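Local structure of bifunctional protein FolD (Thermus thermophilus, 6V6Y) at residues T183-K188 against P193-R198; R144-Y149 against G220-D225; F135-L140 against M266-E271. The protein probably catalyses NADP-dependent oxidation of 5,10-methylenetetrahydrofolate to the 5,10-methenyl form and its hydrolysis to 10-formyltetrahydrofolate. One frame throughout, in Å; residues are numbered along the deposited sequence.

All three contacts lie in the NADP-binding part of the chain. Contacts 1 and 2 both reach the large parallel sheet, with centres 18 Å apart. Contact 1 sits at one of its two outermost strands within the chain, 181-185, where a second subunit joins. Contact 2 packs helix 137-148 on strand 222-225, further inside. Contact 3 uses the start of that same helix and brings it to helix 257-276. Contacts 1 and 2 are buried, and their segments meet through apolar groups; contact 3 is partly buried and polar, with an asparagine bond and a water. Cofactor atoms are gripped at contact 1, beside the apolar patch, while T138 of contact 3 also lines the NADP pocket.

Contact 1: T183-K188 against P193-R198; sequences TLAHSK and PEVTRR. With NAP (NADP nicotinamide-adenine-dinucleotide phosphate), chain B.
A185 and V195 mark the closest backbone approach, with their CA atoms 7.9 Å apart. Segment 183-188 is the end of a strand and the loop after it. Segment 193-198 takes in most of the short helix 192-196 and the residues after it. The contact is small and apolar. V195 CG1 lies 4.0 Å from T183 CG2 and 4.4 Å from A185 CB. It stands anti to the backbone N of V195 (chi1 174°), the position that carries it to the strand. T183 and A185 are alternate strand residues, and both direct their CB toward the helix.

Past the strand, the loop grips the 2'-phosphate of the bound NADP. S187 N donates to NAP O2B and to NAP O2X, each at 3.1 Å. S187 OG bonds NAP O3X at 2.7 Å. OG sits between the backbone N and the carbonyl carbon (chi1 79°), which lets side chain and amide serve one phosphate. The 2'-phosphate sets NADP apart from NAD, and R163 also bonds the cofactor of this Rossmann-type domain. H186 ND1 accepts a bond from K188 N at 3.1 Å, nearly in the ring plane. H186 NE2 bonds A180 O of the second subunit. Bonds at both ring nitrogens probably hold the ring in one rotation.

T183 and A185 pair by backbone bonds with strand 157-161. On the other edge, T183 and L184 pair antiparallel with a strand of the second subunit, and T183 OG1 is hydrogen-bonded to T183 OG1 of that subunit. The sheet continues through the dimer, with helix 192-196 packed against strand 181-185, beside the interface.

Contact 2: R144-Y149 against G220-D225; sequences RLLKHY and GAIVVD
L146 packs helix 137-148 onto strand 222-225 of the parallel sheet, in the Rossmann-type domain that binds NADP. The contact is a plain helix-on-sheet layer of such an alpha/beta fold. Its touching side chains are L146 on the helix and I222 and V224 on the strand. The nearest backbone approach is between L146 CA and V224 CA, at 8.6 Å.

I222 and V224 are alternate strand residues, so both direct their CB toward the helix. V223, between them, directs its CB away and touches V217 and L250. Each of the two inward residues offers one methyl. The CG2 methyl of I222 and the CG2 methyl of V224 both meet L146 CD2.

L146 does not point its CB straight at the strand. Its CG lies anti to the carbonyl carbon (chi1 -66°). CD1 is the extended branch (chi2 158°), and the other methyl, CD2, is turned to the strand. L146 and I222 run past each other in opposite senses, while L146 and V224 meet at a slant. The contact between the segments is entirely apolar.

Strand 222-225 is an inner strand of its sheet. I222 shares backbone hydrogen bonds with Q200 and L202 on one side, and V223 does so with A249 on the other. The strand thus runs between strands 201-204 and 249-250.

Helix 257-276 lines the same region, with V257 against V224 and M260 against L145. At the centre of the contact, L146 CD2 lies 3.7 Å from I222 CG2 and also 3.7 Å from V224 CG2.

Contact 3: F135-L140 against M266-E271; sequences FPCTPL and MGNTLE
N268 ND2 is gripped by two carbonyls, F135 O and V116 O. The bond from N268 ND2 to F135 O is 2.8 Å long, with an N-H...O angle of 151°. It lies in the carbonyl plane and almost exactly in the amide plane. The other end of the amide is held too. A water donates to N268 OD1 at 2.9 Å and accepts from F135 N at 3.3 Å. Both backbone polar atoms of F135 are thus served by one side chain, one of them through water.

Two more side chains border the amide. The L140 side chain points against that of N268, and its CD1 lies 3.7 Å from N268 OD1. C137 SG lies 3.9 Å from N268 ND2.

A leucine here would probably leave F135 O and V116 O without their shared donor and the water without its acceptor.

P136 is the N-cap of helix 137-148, and T138 beyond it lines the NADP pocket. The chemistry implies that between the two segments the link is one oriented amide and its water; apolar packing from C137 and L140 onto other residues of helix 257-276 adds to it.

Contact 1: T183-K188 against P193-R198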
loop_
_atom_site.group_PDB
_atom_site.type_symbol
_atom_site.label_atom_id
_atom_site.label_comp_id
_atom_site.label_asym_id
_atom_site.label_seq_id
_atom_site.Cartn_x
_atom_site.Cartn_y
_atom_site.Cartn_z
ATOM N N THR A 183 -12.028 1.042 4.555
ATOM C CA THR A 183 -12.070 2.492 4.458
ATOM C C THR A 183 -10.926 3.016 5.305
ATOM O O THR A 183 -10.821 2.669 6.498
ATOM C CB THR A 183 -13.418 3.044 4.943
ATOM O OG1 THR A 183 -14.460 2.489 4.149
ATOM C CG2 THR A 183 -13.483 4.551 4.824
ATOM N N LEU A 184 -10.049 3.812 4.691
ATOM C CA LEU A 184 -8.991 4.505 5.417
ATOM C C LEU A 184 -9.454 5.937 5.669
ATOM O O LEU A 184 -9.643 6.718 4.723
ATOM C CB LEU A 184 -7.666 4.474 4.660
ATOM C CG LEU A 184 -6.664 3.374 5.039
ATOM C CD1 LEU A 184 -5.541 3.256 4.013
ATOM C CD2 LEU A 184 -6.066 3.584 6.434
ATOM N N ALA A 185 -9.649 6.275 6.943
ATOM C CA ALA A 185 -10.013 7.621 7.364
ATOM C C ALA A 185 -8.857 8.236 8.140
ATOM O O ALA A 185 -7.896 7.555 8.523
ATOM C CB ALA A 185 -11.305 7.608 8.197
ATOM N N HIS A 186 -8.936 9.540 8.357
ATOM C CA HIS A 186 -7.776 10.272 8.871
ATOM C C HIS A 186 -8.235 11.673 9.245
ATOM O O HIS A 186 -9.434 11.984 9.209
ATOM C CB HIS A 186 -6.646 10.316 7.841
ATOM C CG HIS A 186 -7.119 10.693 6.474
ATOM N ND1 HIS A 186 -7.577 11.958 6.168
ATOM C CD2 HIS A 186 -7.252 9.960 5.342
ATOM C CE1 HIS A 186 -7.934 11.996 4.896
ATOM N NE2 HIS A 186 -7.758 10.795 4.375
ATOM N N SER A 187 -7.274 12.539 9.564
ATOM C CA SER A 187 -7.644 13.828 10.137
ATOM C C SER A 187 -8.355 14.750 9.144
ATOM O O SER A 187 -8.967 15.728 9.571
ATOM C CB SER A 187 -6.410 14.517 10.706
ATOM O OG SER A 187 -5.656 15.109 9.665
ATOM N N LYS A 188 -8.316 14.466 7.842
ATOM C CA LYS A 188 -8.989 15.307 6.854
ATOM C C LYS A 188 -10.292 14.699 6.358
ATOM O O LYS A 188 -10.927 15.263 5.449
ATOM C CB LYS A 188 -8.067 15.587 5.656
ATOM C CG LYS A 188 -6.763 16.302 6.010
ATOM C CD LYS A 188 -7.082 17.662 6.607
ATOM C CE LYS A 188 -5.926 18.619 6.414
ATOM N NZ LYS A 188 -4.735 18.169 7.177
ATOM N N PRO A 193 -17.547 10.917 12.318
ATOM C CA PRO A 193 -18.489 10.007 13.002
ATOM C C PRO A 193 -19.405 9.258 12.065
ATOM O O PRO A 193 -19.719 8.083 12.310
ATOM C CB PRO A 193 -19.274 10.952 13.922
ATOM C CG PRO A 193 -18.288 11.998 14.262
ATOM C CD PRO A 193 -17.559 12.253 12.950
ATOM N N GLU A 194 -19.844 9.905 10.990
ATOM C CA GLU A 194 -20.692 9.217 10.029
ATOM C C GLU A 194 -19.918 8.120 9.304
ATOM O O GLU A 194 -20.469 7.055 9.006
ATOM C CB GLU A 194 -21.282 10.234 9.045
ATOM C CG GLU A 194 -22.547 9.781 8.362
ATOM C CD GLU A 194 -22.273 9.054 7.057
ATOM O OE1 GLU A 194 -22.552 7.833 6.971
ATOM O OE2 GLU A 194 -21.785 9.707 6.106
ATOM N N VAL A 195 -18.637 8.360 9.011
ATOM C CA VAL A 195 -17.828 7.321 8.381
ATOM C C VAL A 195 -17.664 6.144 9.327
ATOM O O VAL A 195 -17.868 4.985 8.944
ATOM C CB VAL A 195 -16.465 7.878 7.938
ATOM C CG1 VAL A 195 -15.581 6.750 7.427
ATOM C CG2 VAL A 195 -16.657 8.941 6.868
ATOM N N THR A 196 -17.326 6.419 10.593
ATOM C CA THR A 196 -17.087 5.303 11.506
ATOM C C THR A 196 -18.366 4.524 11.802
ATOM O O THR A 196 -18.305 3.302 11.978
ATOM C CB THR A 196 -16.417 5.783 12.793
ATOM O OG1 THR A 196 -17.257 6.711 13.492
ATOM C CG2 THR A 196 -15.079 6.429 12.464
ATOM N N ARG A 197 -19.534 5.181 11.749
ATOM C CA ARG A 197 -20.799 4.507 12.045
ATOM C C ARG A 197 -21.091 3.350 11.093
ATOM O O ARG A 197 -21.920 2.490 11.414
ATOM C CB ARG A 197 -21.956 5.512 12.001
ATOM C CG ARG A 197 -22.358 6.075 13.367
ATOM C CD ARG A 197 -23.680 6.878 13.322
ATOM N NE ARG A 197 -23.603 8.063 12.459
ATOM C CZ ARG A 197 -23.207 9.271 12.863
ATOM N NH1 ARG A 197 -22.845 9.472 14.121
ATOM N NH2 ARG A 197 -23.169 10.286 12.000
ATOM N N ARG A 198 -20.445 3.308 9.929
ATOM C CA ARG A 198 -20.652 2.212 8.991
ATOM C C ARG A 198 -19.929 0.937 9.383
ATOM O O ARG A 198 -20.302 -0.143 8.901
ATOM C CB ARG A 198 -20.172 2.609 7.601
ATOM C CG ARG A 198 -20.481 4.037 7.200
ATOM C CD ARG A 198 -19.833 4.324 5.870
ATOM N NE ARG A 198 -19.915 5.735 5.536
ATOM C CZ ARG A 198 -19.042 6.364 4.750
ATOM N NH1 ARG A 198 -18.016 5.698 4.208
ATOM N NH2 ARG A 198 -19.207 7.658 4.498
HETATM P PA NAP B . 0.420 9.026 13.692
HETATM O O1A NAP B . 1.175 9.644 14.804
HETATM O O2A NAP B . 1.195 9.060 12.432
HETATM O O5B NAP B . -1.002 9.759 13.522
HETATM C C5B NAP B . -2.184 8.994 13.585
HETATM C C4B NAP B . -3.167 9.406 12.495
HETATM O O4B NAP B . -4.433 9.667 13.064
HETATM C C3B NAP B . -2.741 10.659 11.750
HETATM O O3B NAP B . -2.184 10.291 10.509
HETATM C C2B NAP B . -4.006 11.490 11.590
HETATM O O2B NAP B . -4.423 11.597 10.245
HETATM C C1B NAP B . -5.062 10.742 12.395
HETATM N N9A NAP B . -5.718 11.651 13.354
HETATM C C8A NAP B . -5.119 12.292 14.408
HETATM N N7A NAP B . -6.052 13.035 15.045
HETATM C C5A NAP B . -7.238 12.876 14.418
HETATM C C6A NAP B . -8.502 13.401 14.659
HETATM N N6A NAP B . -8.699 14.233 15.677
HETATM N N1A NAP B . -9.553 13.054 13.834
HETATM C C2A NAP B . -9.340 12.190 12.780
HETATM N N3A NAP B . -8.082 11.671 12.548
HETATM C C4A NAP B . -7.043 12.011 13.351
HETATM O O3 NAP B . 0.006 7.519 14.081
HETATM P PN NAP B . 0.723 6.404 14.993
HETATM O O1N NAP B . 2.188 6.555 14.849
HETATM O O2N NAP B . 0.081 5.098 14.723
HETATM O O5D NAP B . 0.307 6.882 16.472
HETATM C C5D NAP B . -1.053 6.898 16.845
HETATM C C4D NAP B . -1.228 6.330 18.247
HETATM O O4D NAP B . -1.108 4.918 18.238
HETATM C C3D NAP B . -0.162 6.871 19.189
HETATM O O3D NAP B . -0.774 7.480 20.300
HETATM C C2D NAP B . 0.623 5.660 19.637
HETATM O O2D NAP B . 0.857 5.717 21.024
HETATM C C1D NAP B . -0.287 4.492 19.307
HETATM N N1N NAP B . 0.504 3.304 18.938
HETATM C C2N NAP B . 0.368 2.164 19.675
HETATM C C3N NAP B . 1.102 1.030 19.356
HETATM C C7N NAP B . 0.862 -0.246 20.105
HETATM O O7N NAP B . 1.688 -1.357 19.848
HETATM N N7N NAP B . -0.130 -0.296 20.990
HETATM C C4N NAP B . 1.976 1.056 18.276
HETATM C C5N NAP B . 2.105 2.222 17.532
HETATM C C6N NAP B . 1.360 3.345 17.874
HETATM P P2B NAP B . -3.655 12.549 9.193
HETATM O O1X NAP B . -2.404 11.858 8.705
HETATM O O2X NAP B . -4.572 12.805 8.021
HETATM O O3X NAP B . -3.287 13.856 9.854
#

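Contact 2: R144-Y149 against G220-D225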
loop_
_atom_site.group_PDB
_atom_site.type_symbol
_atom_site.label_atom_id
_atom_site.label_comp_id
_atom_site.label_asym_id
_atom_site.label_seq_id
_atom_site.Cartn_x
_atom_site.Cartn_y
_atom_site.Cartn_z
ATOM N N ARG A 144 -4.387 -10.705 13.602
ATOM C CA ARG A 144 -4.356 -11.958 14.353
ATOM C C ARG A 144 -5.326 -11.929 15.524
ATOM O O ARG A 144 -6.044 -12.908 15.771
ATOM C CB ARG A 144 -2.939 -12.249 14.841
ATOM C CG ARG A 144 -2.860 -13.386 15.854
ATOM C CD ARG A 144 -2.452 -14.695 15.208
ATOM N NE ARG A 144 -2.605 -15.814 16.133
ATOM C CZ ARG A 144 -1.830 -16.893 16.141
ATOM N NH1 ARG A 144 -0.827 -17.000 15.269
ATOM N NH2 ARG A 144 -2.052 -17.865 17.031
ATOM N N LEU A 145 -5.385 -10.803 16.240
ATOM C CA LEU A 145 -6.321 -10.694 17.354
ATOM C C LEU A 145 -7.757 -10.919 16.892
ATOM O O LEU A 145 -8.508 -11.676 17.526
ATOM C CB LEU A 145 -6.173 -9.339 18.044
ATOM C CG LEU A 145 -7.059 -9.102 19.277
ATOM C CD1 LEU A 145 -6.323 -8.252 20.281
ATOM C CD2 LEU A 145 -8.385 -8.421 18.889
ATOM N N LEU A 146 -8.164 -10.268 15.787
ATOM C CA LEU A 146 -9.537 -10.433 15.308
ATOM C C LEU A 146 -9.813 -11.878 14.909
ATOM O O LEU A 146 -10.881 -12.425 15.218
ATOM C CB LEU A 146 -9.817 -9.499 14.132
ATOM C CG LEU A 146 -9.812 -8.000 14.443
ATOM C CD1 LEU A 146 -9.548 -7.151 13.166
ATOM C CD2 LEU A 146 -11.109 -7.577 15.100
ATOM N N LYS A 147 -8.870 -12.509 14.212
ATOM C CA LYS A 147 -9.073 -13.900 13.832
ATOM C C LYS A 147 -9.053 -14.814 15.049
ATOM O O LYS A 147 -9.763 -15.824 15.072
ATOM C CB LYS A 147 -8.016 -14.336 12.820
ATOM C CG LYS A 147 -8.216 -13.727 11.416
ATOM C CD LYS A 147 -7.032 -14.008 10.520
ATOM C CE LYS A 147 -7.402 -14.897 9.338
ATOM N NZ LYS A 147 -6.231 -14.974 8.398
ATOM N N HIS A 148 -8.253 -14.482 16.064
ATOM C CA HIS A 148 -8.250 -15.294 17.275
ATOM C C HIS A 148 -9.638 -15.334 17.885
ATOM O O HIS A 148 -10.130 -16.400 18.254
ATOM C CB HIS A 148 -7.231 -14.760 18.283
ATOM C CG HIS A 148 -7.266 -15.466 19.602
ATOM N ND1 HIS A 148 -6.482 -16.566 19.880
ATOM C CD2 HIS A 148 -8.007 -15.238 20.717
ATOM C CE1 HIS A 148 -6.737 -16.984 21.108
ATOM N NE2 HIS A 148 -7.658 -16.195 21.638
ATOM N N TYR A 149 -10.315 -14.192 17.944
ATOM C CA TYR A 149 -11.623 -14.122 18.574
ATOM C C TYR A 149 -12.771 -14.456 17.623
ATOM O O TYR A 149 -13.923 -14.112 17.922
ATOM C CB TYR A 149 -11.823 -12.745 19.210
ATOM C CG TYR A 149 -11.078 -12.637 20.517
ATOM C CD1 TYR A 149 -11.492 -13.368 21.642
ATOM C CD2 TYR A 149 -9.932 -11.849 20.629
ATOM C CE1 TYR A 149 -10.797 -13.297 22.857
ATOM C CE2 TYR A 149 -9.231 -11.765 21.845
ATOM C CZ TYR A 149 -9.677 -12.496 22.957
ATOM O OH TYR A 149 -8.991 -12.427 24.157
ATOM N N GLY A 220 -23.323 -3.216 17.871
ATOM C CA GLY A 220 -22.714 -4.521 17.649
ATOM C C GLY A 220 -21.386 -4.512 16.913
ATOM O O GLY A 220 -20.966 -5.555 16.402
ATOM N N ALA A 221 -20.710 -3.370 16.841
ATOM C CA ALA A 221 -19.433 -3.314 16.146
ATOM C C ALA A 221 -18.341 -3.965 16.981
ATOM O O ALA A 221 -18.415 -4.010 18.212
ATOM C CB ALA A 221 -19.053 -1.869 15.838
ATOM N N ILE A 222 -17.329 -4.492 16.293
ATOM C CA ILE A 222 -16.082 -4.927 16.924
ATOM C C ILE A 222 -15.117 -3.750 16.871
ATOM O O ILE A 222 -14.760 -3.288 15.781
ATOM C CB ILE A 222 -15.489 -6.148 16.202
ATOM C CG1 ILE A 222 -16.557 -7.222 15.978
ATOM C CG2 ILE A 222 -14.243 -6.678 16.924
ATOM C CD1 ILE A 222 -16.719 -8.178 17.105
ATOM N N VAL A 223 -14.698 -3.255 18.033
ATOM C CA VAL A 223 -13.888 -2.043 18.126
ATOM C C VAL A 223 -12.498 -2.411 18.640
ATOM O O VAL A 223 -12.359 -2.986 19.730
ATOM C CB VAL A 223 -14.559 -0.993 19.023
ATOM C CG1 VAL A 223 -13.669 0.241 19.146
ATOM C CG2 VAL A 223 -15.935 -0.618 18.455
ATOM N N VAL A 224 -11.472 -2.058 17.863
ATOM C CA VAL A 224 -10.068 -2.318 18.179
ATOM C C VAL A 224 -9.381 -0.976 18.415
ATOM O O VAL A 224 -9.356 -0.124 17.523
ATOM C CB VAL A 224 -9.382 -3.104 17.052
ATOM C CG1 VAL A 224 -7.910 -3.300 17.346
ATOM C CG2 VAL A 224 -10.088 -4.449 16.851
ATOM N N ASP A 225 -8.824 -0.785 19.609
ATOM C CA ASP A 225 -8.308 0.505 20.059
ATOM C C ASP A 225 -6.786 0.445 20.130
ATOM O O ASP A 225 -6.222 -0.095 21.083
ATOM C CB ASP A 225 -8.912 0.855 21.411
ATOM C CG ASP A 225 -8.587 2.272 21.863
ATOM O OD1 ASP A 225 -7.753 2.960 21.232
ATOM O OD2 ASP A 225 -9.183 2.698 22.876
#

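Contact 3: F135-L140 against M266-E271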
loop_
_atom_site.group_PDB
_atom_site.type_symbol
_atom_site.label_atom_id
_atom_site.label_comp_id
_atom_site.label_asym_id
_atom_site.label_seq_id
_atom_site.Cartn_x
_atom_site.Cartn_y
_atom_site.Cartn_z
ATOM N N PHE A 135 6.126 -7.967 7.735
ATOM C CA PHE A 135 5.121 -6.908 7.780
ATOM C C PHE A 135 5.034 -6.274 9.166
ATOM O O PHE A 135 5.450 -6.882 10.162
ATOM C CB PHE A 135 3.761 -7.489 7.387
ATOM C CG PHE A 135 3.783 -8.186 6.068
ATOM C CD1 PHE A 135 4.561 -7.693 5.026
ATOM C CD2 PHE A 135 3.039 -9.331 5.860
ATOM C CE1 PHE A 135 4.602 -8.339 3.813
ATOM C CE2 PHE A 135 3.057 -9.974 4.629
ATOM C CZ PHE A 135 3.840 -9.484 3.606
ATOM N N PRO A 136 4.509 -5.044 9.269
ATOM C CA PRO A 136 4.569 -4.326 10.554
ATOM C C PRO A 136 3.779 -5.024 11.663
ATOM O O PRO A 136 2.779 -5.711 11.426
ATOM C CB PRO A 136 3.987 -2.949 10.211
ATOM C CG PRO A 136 4.307 -2.793 8.686
ATOM C CD PRO A 136 4.003 -4.175 8.180
ATOM N N CYS A 137 4.256 -4.848 12.895
ATOM C CA CYS A 137 3.852 -5.732 13.988
ATOM C C CYS A 137 2.474 -5.393 14.532
ATOM O O CYS A 137 1.705 -6.298 14.866
ATOM C CB CYS A 137 4.865 -5.674 15.129
ATOM S SG CYS A 137 6.485 -6.236 14.677
ATOM N N THR A 138 2.156 -4.109 14.690
ATOM C CA THR A 138 0.821 -3.789 15.193
ATOM C C THR A 138 -0.255 -4.227 14.217
ATOM O O THR A 138 -1.210 -4.894 14.647
ATOM C CB THR A 138 0.715 -2.301 15.525
ATOM O OG1 THR A 138 1.709 -1.968 16.496
ATOM C CG2 THR A 138 -0.672 -1.980 16.082
ATOM N N PRO A 139 -0.168 -3.932 12.916
ATOM C CA PRO A 139 -1.200 -4.457 12.007
ATOM C C PRO A 139 -1.315 -5.971 12.057
ATOM O O PRO A 139 -2.433 -6.504 12.123
ATOM C CB PRO A 139 -0.742 -3.960 10.620
ATOM C CG PRO A 139 0.139 -2.804 10.868
ATOM C CD PRO A 139 0.774 -3.023 12.226
ATOM N N LEU A 140 -0.188 -6.686 12.000
ATOM C CA LEU A 140 -0.237 -8.139 12.145
ATOM C C LEU A 140 -0.965 -8.520 13.418
ATOM O O LEU A 140 -1.772 -9.455 13.429
ATOM C CB LEU A 140 1.179 -8.726 12.157
ATOM C CG LEU A 140 1.898 -8.821 10.807
ATOM C CD1 LEU A 140 3.397 -9.097 11.004
ATOM C CD2 LEU A 140 1.258 -9.892 9.906
ATOM N N MET A 266 8.035 -10.808 18.153
ATOM C CA MET A 266 8.741 -12.063 18.403
ATOM C C MET A 266 8.534 -13.022 17.239
ATOM O O MET A 266 9.471 -13.712 16.813
ATOM C CB MET A 266 8.273 -12.696 19.724
ATOM C CG MET A 266 8.504 -11.794 20.921
ATOM S SD MET A 266 10.216 -11.312 20.892
ATOM C CE MET A 266 10.112 -9.661 21.522
ATOM N N GLY A 267 7.314 -13.049 16.686
ATOM C CA GLY A 267 7.050 -13.910 15.546
ATOM C C GLY A 267 7.779 -13.462 14.293
ATOM O O GLY A 267 8.210 -14.287 13.482
ATOM N N ASN A 268 7.935 -12.152 14.112
ATOM C CA ASN A 268 8.697 -11.681 12.957
ATOM C C ASN A 268 10.181 -11.987 13.124
ATOM O O ASN A 268 10.906 -12.128 12.126
ATOM C CB ASN A 268 8.504 -10.178 12.755
ATOM C CG ASN A 268 7.377 -9.833 11.790
ATOM O OD1 ASN A 268 6.692 -10.704 11.246
ATOM N ND2 ASN A 268 7.186 -8.532 11.570
ATOM N N THR A 269 10.652 -12.064 14.374
ATOM C CA THR A 269 12.064 -12.354 14.611
ATOM C C THR A 269 12.391 -13.794 14.217
ATOM O O THR A 269 13.368 -14.047 13.504
ATOM C CB THR A 269 12.416 -12.076 16.072
ATOM O OG1 THR A 269 12.228 -10.686 16.339
ATOM C CG2 THR A 269 13.878 -12.426 16.359
ATOM N N LEU A 270 11.568 -14.746 14.656
ATOM C CA LEU A 270 11.655 -16.110 14.147
ATOM C C LEU A 270 11.626 -16.133 12.622
ATOM O O LEU A 270 12.485 -16.749 11.981
ATOM C CB LEU A 270 10.507 -16.941 14.717
ATOM C CG LEU A 270 10.451 -18.432 14.370
ATOM C CD1 LEU A 270 11.851 -19.073 14.344
ATOM C CD2 LEU A 270 9.523 -19.175 15.346
ATOM N N GLU A 271 10.643 -15.457 12.023
ATOM C CA GLU A 271 10.468 -15.540 10.579
ATOM C C GLU A 271 11.703 -15.037 9.850
ATOM O O GLU A 271 12.170 -15.668 8.896
ATOM C CB GLU A 271 9.235 -14.743 10.153
ATOM C CG GLU A 271 7.938 -15.498 10.335
ATOM C CD GLU A 271 7.753 -16.548 9.269
ATOM O OE1 GLU A 271 7.142 -17.599 9.576
ATOM O OE2 GLU A 271 8.231 -16.316 8.126
HETATM O O HOH W 1 5.371 -11.008 8.734
#